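Protease Do-like 2, chloroplastic (Arabidopsis thaliana, PDB 4FLN) is a chloroplast serine protease that makes the primary cut in the photodamaged D1 protein of photosystem II. Local coordinates at residues Gln98-Arg103 with Asp107-Ala112; Ala78-Asp83 with Glu131-Gly136. One frame throughout, in Å; residues are numbered along the deposited sequence.

Interaction 1 (Gln98-Arg103 with Asp107-Ala112)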
# COMPACT_ATOMS: atom_id res chain seq x y z
N GLN B 98 -29.90 -11.98 -21.92
CA GLN B 98 -30.56 -11.32 -23.03
C GLN B 98 -29.58 -10.32 -23.67
O GLN B 98 -28.65 -9.83 -23.02
CB GLN B 98 -31.84 -10.61 -22.58
CG GLN B 98 -31.61 -9.50 -21.57
CD GLN B 98 -32.89 -8.81 -21.16
OE1 GLN B 98 -32.87 -7.64 -20.78
NE2 GLN B 98 -34.01 -9.53 -21.22
N VAL B 99 -29.80 -10.05 -24.95
CA VAL B 99 -28.90 -9.19 -25.69
C VAL B 99 -29.71 -8.21 -26.52
O VAL B 99 -30.61 -8.59 -27.28
CB VAL B 99 -27.98 -10.03 -26.58
CG1 VAL B 99 -27.08 -9.12 -27.42
CG2 VAL B 99 -27.14 -10.97 -25.73
N LYS B 100 -29.39 -6.93 -26.35
CA LYS B 100 -30.15 -5.87 -26.99
C LYS B 100 -29.20 -4.95 -27.74
O LYS B 100 -28.08 -4.70 -27.30
CB LYS B 100 -30.94 -5.09 -25.94
CG LYS B 100 -30.99 -5.77 -24.57
CD LYS B 100 -30.98 -4.76 -23.43
CE LYS B 100 -30.84 -5.43 -22.07
NZ LYS B 100 -30.65 -4.45 -20.96
N VAL B 101 -29.64 -4.43 -28.87
CA VAL B 101 -28.78 -3.56 -29.65
C VAL B 101 -29.49 -2.27 -30.04
O VAL B 101 -30.71 -2.25 -30.25
CB VAL B 101 -28.25 -4.26 -30.90
CG1 VAL B 101 -27.28 -5.35 -30.50
CG2 VAL B 101 -29.40 -4.83 -31.71
N LYS B 102 -28.73 -1.19 -30.15
CA LYS B 102 -29.31 0.11 -30.40
C LYS B 102 -28.62 0.76 -31.59
O LYS B 102 -27.39 0.87 -31.62
CB LYS B 102 -29.21 0.98 -29.15
CG LYS B 102 -29.99 2.28 -29.18
CD LYS B 102 -29.96 2.96 -27.81
CE LYS B 102 -30.65 4.33 -27.81
NZ LYS B 102 -29.84 5.39 -28.49
N ARG B 103 -29.40 1.17 -32.58
CA ARG B 103 -28.87 1.85 -33.75
C ARG B 103 -28.39 3.24 -33.36
O ARG B 103 -28.85 3.80 -32.37
CB ARG B 103 -29.93 1.92 -34.86
CG ARG B 103 -29.53 1.23 -36.15
CD ARG B 103 -30.67 0.40 -36.71
NE ARG B 103 -31.88 1.19 -36.93
CZ ARG B 103 -32.29 1.63 -38.12
NH1 ARG B 103 -31.59 1.35 -39.21
NH2 ARG B 103 -33.41 2.33 -38.21
N ASP B 107 -33.79 5.97 -30.79
CA ASP B 107 -34.03 5.85 -29.35
C ASP B 107 -34.31 4.41 -28.90
O ASP B 107 -33.75 3.94 -27.92
CB ASP B 107 -35.15 6.80 -28.91
CG ASP B 107 -34.81 7.54 -27.61
OD1 ASP B 107 -33.60 7.62 -27.27
OD2 ASP B 107 -35.74 8.04 -26.94
N ARG B 108 -35.18 3.73 -29.64
CA ARG B 108 -35.59 2.36 -29.33
C ARG B 108 -34.43 1.36 -29.33
O ARG B 108 -33.56 1.41 -30.19
CB ARG B 108 -36.67 1.91 -30.32
CG ARG B 108 -37.24 0.51 -30.10
CD ARG B 108 -38.03 0.04 -31.32
NE ARG B 108 -38.57 -1.32 -31.16
CZ ARG B 108 -39.20 -1.99 -32.13
NH1 ARG B 108 -39.36 -1.44 -33.32
NH2 ARG B 108 -39.66 -3.22 -31.90
N LYS B 109 -34.42 0.46 -28.34
CA LYS B 109 -33.52 -0.69 -28.34
C LYS B 109 -34.15 -1.87 -29.07
O LYS B 109 -35.36 -2.07 -28.98
CB LYS B 109 -33.19 -1.11 -26.90
CG LYS B 109 -31.88 -0.58 -26.37
CD LYS B 109 -32.08 0.14 -25.04
CE LYS B 109 -31.19 -0.45 -23.96
NZ LYS B 109 -31.26 0.33 -22.70
N TYR B 110 -33.35 -2.66 -29.78
CA TYR B 110 -33.88 -3.87 -30.39
C TYR B 110 -33.27 -5.10 -29.71
O TYR B 110 -32.39 -4.98 -28.87
CB TYR B 110 -33.60 -3.88 -31.89
CG TYR B 110 -34.37 -2.81 -32.62
CD1 TYR B 110 -33.94 -1.49 -32.61
CD2 TYR B 110 -35.55 -3.11 -33.29
CE1 TYR B 110 -34.65 -0.50 -33.27
CE2 TYR B 110 -36.27 -2.12 -33.94
CZ TYR B 110 -35.81 -0.82 -33.93
OH TYR B 110 -36.51 0.17 -34.58
N VAL B 111 -33.74 -6.28 -30.09
CA VAL B 111 -33.37 -7.48 -29.36
C VAL B 111 -32.67 -8.48 -30.28
O VAL B 111 -33.17 -8.81 -31.36
CB VAL B 111 -34.60 -8.11 -28.68
CG1 VAL B 111 -35.68 -8.41 -29.71
CG2 VAL B 111 -34.21 -9.35 -27.88
N ALA B 112 -31.51 -8.96 -29.84
CA ALA B 112 -30.63 -9.72 -30.72
C ALA B 112 -30.36 -11.12 -30.20
O ALA B 112 -30.35 -11.36 -28.99
CB ALA B 112 -29.31 -8.97 -30.94

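Interaction 2 (Ala78-Asp83 with Glu131-Gly136)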
# COMPACT_ATOMS: atom_id res chain seq x y z
N ALA B 78 -20.85 -3.45 -31.70
CA ALA B 78 -21.00 -4.38 -32.81
C ALA B 78 -21.24 -3.59 -34.10
O ALA B 78 -21.47 -2.38 -34.05
CB ALA B 78 -22.14 -5.35 -32.54
N PHE B 79 -21.15 -4.26 -35.24
CA PHE B 79 -21.39 -3.59 -36.51
C PHE B 79 -21.95 -4.52 -37.57
O PHE B 79 -21.78 -5.74 -37.49
CB PHE B 79 -20.11 -2.92 -37.02
CG PHE B 79 -18.95 -3.86 -37.17
CD1 PHE B 79 -18.15 -4.18 -36.07
CD2 PHE B 79 -18.63 -4.41 -38.40
CE1 PHE B 79 -17.07 -5.03 -36.21
CE2 PHE B 79 -17.54 -5.27 -38.53
CZ PHE B 79 -16.77 -5.58 -37.44
N MET B 80 -22.60 -3.94 -38.56
CA MET B 80 -23.22 -4.71 -39.63
C MET B 80 -22.19 -5.15 -40.65
O MET B 80 -21.52 -4.33 -41.28
CB MET B 80 -24.28 -3.85 -40.32
CG MET B 80 -25.32 -3.27 -39.38
SD MET B 80 -26.41 -2.09 -40.18
CE MET B 80 -27.45 -1.58 -38.81
N ILE B 81 -22.05 -6.47 -40.79
CA ILE B 81 -21.12 -7.05 -41.76
C ILE B 81 -21.80 -7.51 -43.04
O ILE B 81 -21.14 -8.05 -43.93
CB ILE B 81 -20.38 -8.24 -41.16
CG1 ILE B 81 -21.37 -9.28 -40.65
CG2 ILE B 81 -19.48 -7.77 -40.04
CD1 ILE B 81 -20.71 -10.44 -39.97
N GLY B 82 -23.10 -7.29 -43.13
CA GLY B 82 -23.85 -7.74 -44.29
C GLY B 82 -24.76 -8.91 -43.97
O GLY B 82 -24.71 -9.47 -42.87
N ASP B 83 -25.59 -9.29 -44.94
CA ASP B 83 -26.70 -10.20 -44.70
C ASP B 83 -27.55 -9.62 -43.59
O ASP B 83 -27.77 -8.40 -43.53
CB ASP B 83 -26.21 -11.59 -44.28
CG ASP B 83 -25.75 -12.42 -45.46
OD1 ASP B 83 -25.15 -11.85 -46.40
OD2 ASP B 83 -26.02 -13.64 -45.45
N GLU B 131 -36.73 -5.97 -39.49
CA GLU B 131 -37.51 -5.28 -40.51
C GLU B 131 -37.62 -3.77 -40.33
O GLU B 131 -38.05 -3.06 -41.23
CB GLU B 131 -38.90 -5.90 -40.62
N ASP B 132 -37.20 -3.28 -39.17
CA ASP B 132 -37.22 -1.86 -38.86
C ASP B 132 -35.78 -1.47 -38.61
O ASP B 132 -35.22 -0.60 -39.28
CB ASP B 132 -38.10 -1.56 -37.64
CG ASP B 132 -39.40 -0.83 -38.00
OD1 ASP B 132 -39.44 -0.14 -39.05
OD2 ASP B 132 -40.38 -0.94 -37.24
N PHE B 133 -35.19 -2.13 -37.62
CA PHE B 133 -33.76 -2.05 -37.37
C PHE B 133 -33.00 -2.10 -38.69
O PHE B 133 -32.28 -1.17 -39.05
CB PHE B 133 -33.35 -3.23 -36.50
CG PHE B 133 -31.89 -3.29 -36.17
CD1 PHE B 133 -31.41 -2.70 -35.02
CD2 PHE B 133 -31.01 -3.94 -37.01
CE1 PHE B 133 -30.07 -2.76 -34.71
CE2 PHE B 133 -29.67 -4.00 -36.70
CZ PHE B 133 -29.19 -3.41 -35.55
N TRP B 134 -33.17 -3.20 -39.42
CA TRP B 134 -32.47 -3.40 -40.69
C TRP B 134 -32.86 -2.45 -41.82
O TRP B 134 -32.25 -2.49 -42.88
CB TRP B 134 -32.64 -4.85 -41.15
CG TRP B 134 -31.99 -5.80 -40.21
CD1 TRP B 134 -32.60 -6.64 -39.32
CD2 TRP B 134 -30.58 -5.99 -40.04
NE1 TRP B 134 -31.66 -7.35 -38.62
CE2 TRP B 134 -30.41 -6.97 -39.05
CE3 TRP B 134 -29.45 -5.44 -40.65
CZ2 TRP B 134 -29.15 -7.40 -38.64
CZ3 TRP B 134 -28.21 -5.88 -40.25
CH2 TRP B 134 -28.07 -6.85 -39.25
N LYS B 135 -33.89 -1.63 -41.59
CA LYS B 135 -34.32 -0.69 -42.62
C LYS B 135 -33.23 0.35 -42.96
O LYS B 135 -32.70 1.02 -42.07
CB LYS B 135 -35.61 0.01 -42.20
N GLY B 136 -32.92 0.46 -44.24
CA GLY B 136 -31.98 1.46 -44.73
C GLY B 136 -30.57 1.28 -44.21
O GLY B 136 -29.78 2.23 -44.20

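Interaction 1 (Gln98-Arg103 with Asp107-Ala112)
Val101 and Tyr110 face each other as an antiparallel hydrogen-bonded pair, gripping one another through both backbone groups. Tyr110 N gives its hydrogen to Val101 O at 2.7 Å in a nearly straight bond (170°). The return bond, Val101 N to Tyr110 O, is 2.8 Å long and more bent (151°). Two residues farther along, Ala112 N bonds to Val99 O at 2.7 Å. Lys100 and Val111 form the non-hydrogen-bonded pair between these, where Lys100 CA lies 3.1 Å from Tyr110 O in a CA-H...O contact.

The two strands, 96-102 and 110-118, make a beta hairpin in the first of the two six-stranded barrels of the chymotrypsin-like protease domain. Strand 96-102 is also bonded along its other side to strand 50-57, through Gln98, Lys100 and Lys102, which closes the barrel.

Apolar contacts gather on the face that carries Val101 and Tyr110. Ala112 CB sits 4.2 Å from Val101 CG1, and Val101 CG2 meets Tyr110 CB. Val128 of strand 123-129 packs against both Val101 and Ala112, while the ring of Phe133 meets that of Tyr110 edge-to-face.

Among the charged residues, Lys102 lies on the same face as Lys100, near the turn. It leaves its strand with CG anti to the backbone N (chi1 -170°), and its chain runs alongside the carbonyls of Arg108 and Asp107, CG lying 3.8 Å from Arg108 O. Within the second segment the Arg108 guanidinium turns one face to the Tyr110 ring, with Tyr110 CE2 above that face near its rim. The Asp107 carboxylate is engaged between subunits: OD1 is hydrogen-bonded to Thr313 OG1 of a second subunit.

Interaction 2 (Ala78-Asp83 with Glu131-Gly136)
Met80 reaches out from its strand to two aromatic side chains, those of Phe133 and Trp134. Its methyl CE comes obliquely to Phe133, 3.9 Å from CE2, while farther back CG lies 4.0 Å from Trp134 CZ3. The sulfur between them makes a Met-aromatic contact, SD standing 5.2 Å from the centroid of the indole six-membered ring and well off its normal. The chain beyond CG is fully extended (chi2 172°, chi3 -179°), which carries the methyl past the indole as far as the phenyl ring. Asp83 adds a looser touch, its carbonyl O lying near Trp134 CZ3.

The two rings brace one another: Phe133 CD2 sits 3.6 Å above the indole plane, over its centre. Both belong to a type I turn from Asp132 to Lys135, closed by the bond from Lys135 N to Asp132 O, and the indole is held in place by Trp134 NE1 bonding to Val128 O.

Ala137 and Pro139, farther along the same loop, also touch Met80. This is plain packing, away from the catalytic residues, of the loop after strand 123-129 against strand 72-82 in the first barrel of the chymotrypsin-like protease domain, with Leu86 of strand 85-88 beside Met80 and strands 50-57 and 123-129 meeting Phe133 through Val51 and Val128.

Both contacts belong to the first barrel of the protease domain, their centres 12 Å apart, and each mixes buried with exposed residues. Interaction 1 joins neighbouring strands within the barrel wall through backbone hydrogen bonds, and its turn end reaches a second subunit. Interaction 2 has no hydrogen bond between its segments: mainly side-chain packing holds the loop after strand 123-129 against strand 72-82, and no other chain touches it. The two meet at Phe133, whose ring serves both. A probable hydrogen bond of 3.1 Å from Arg103 NH1 to Lys135 O adds a polar tie between Arg103 and the 131-136 turn.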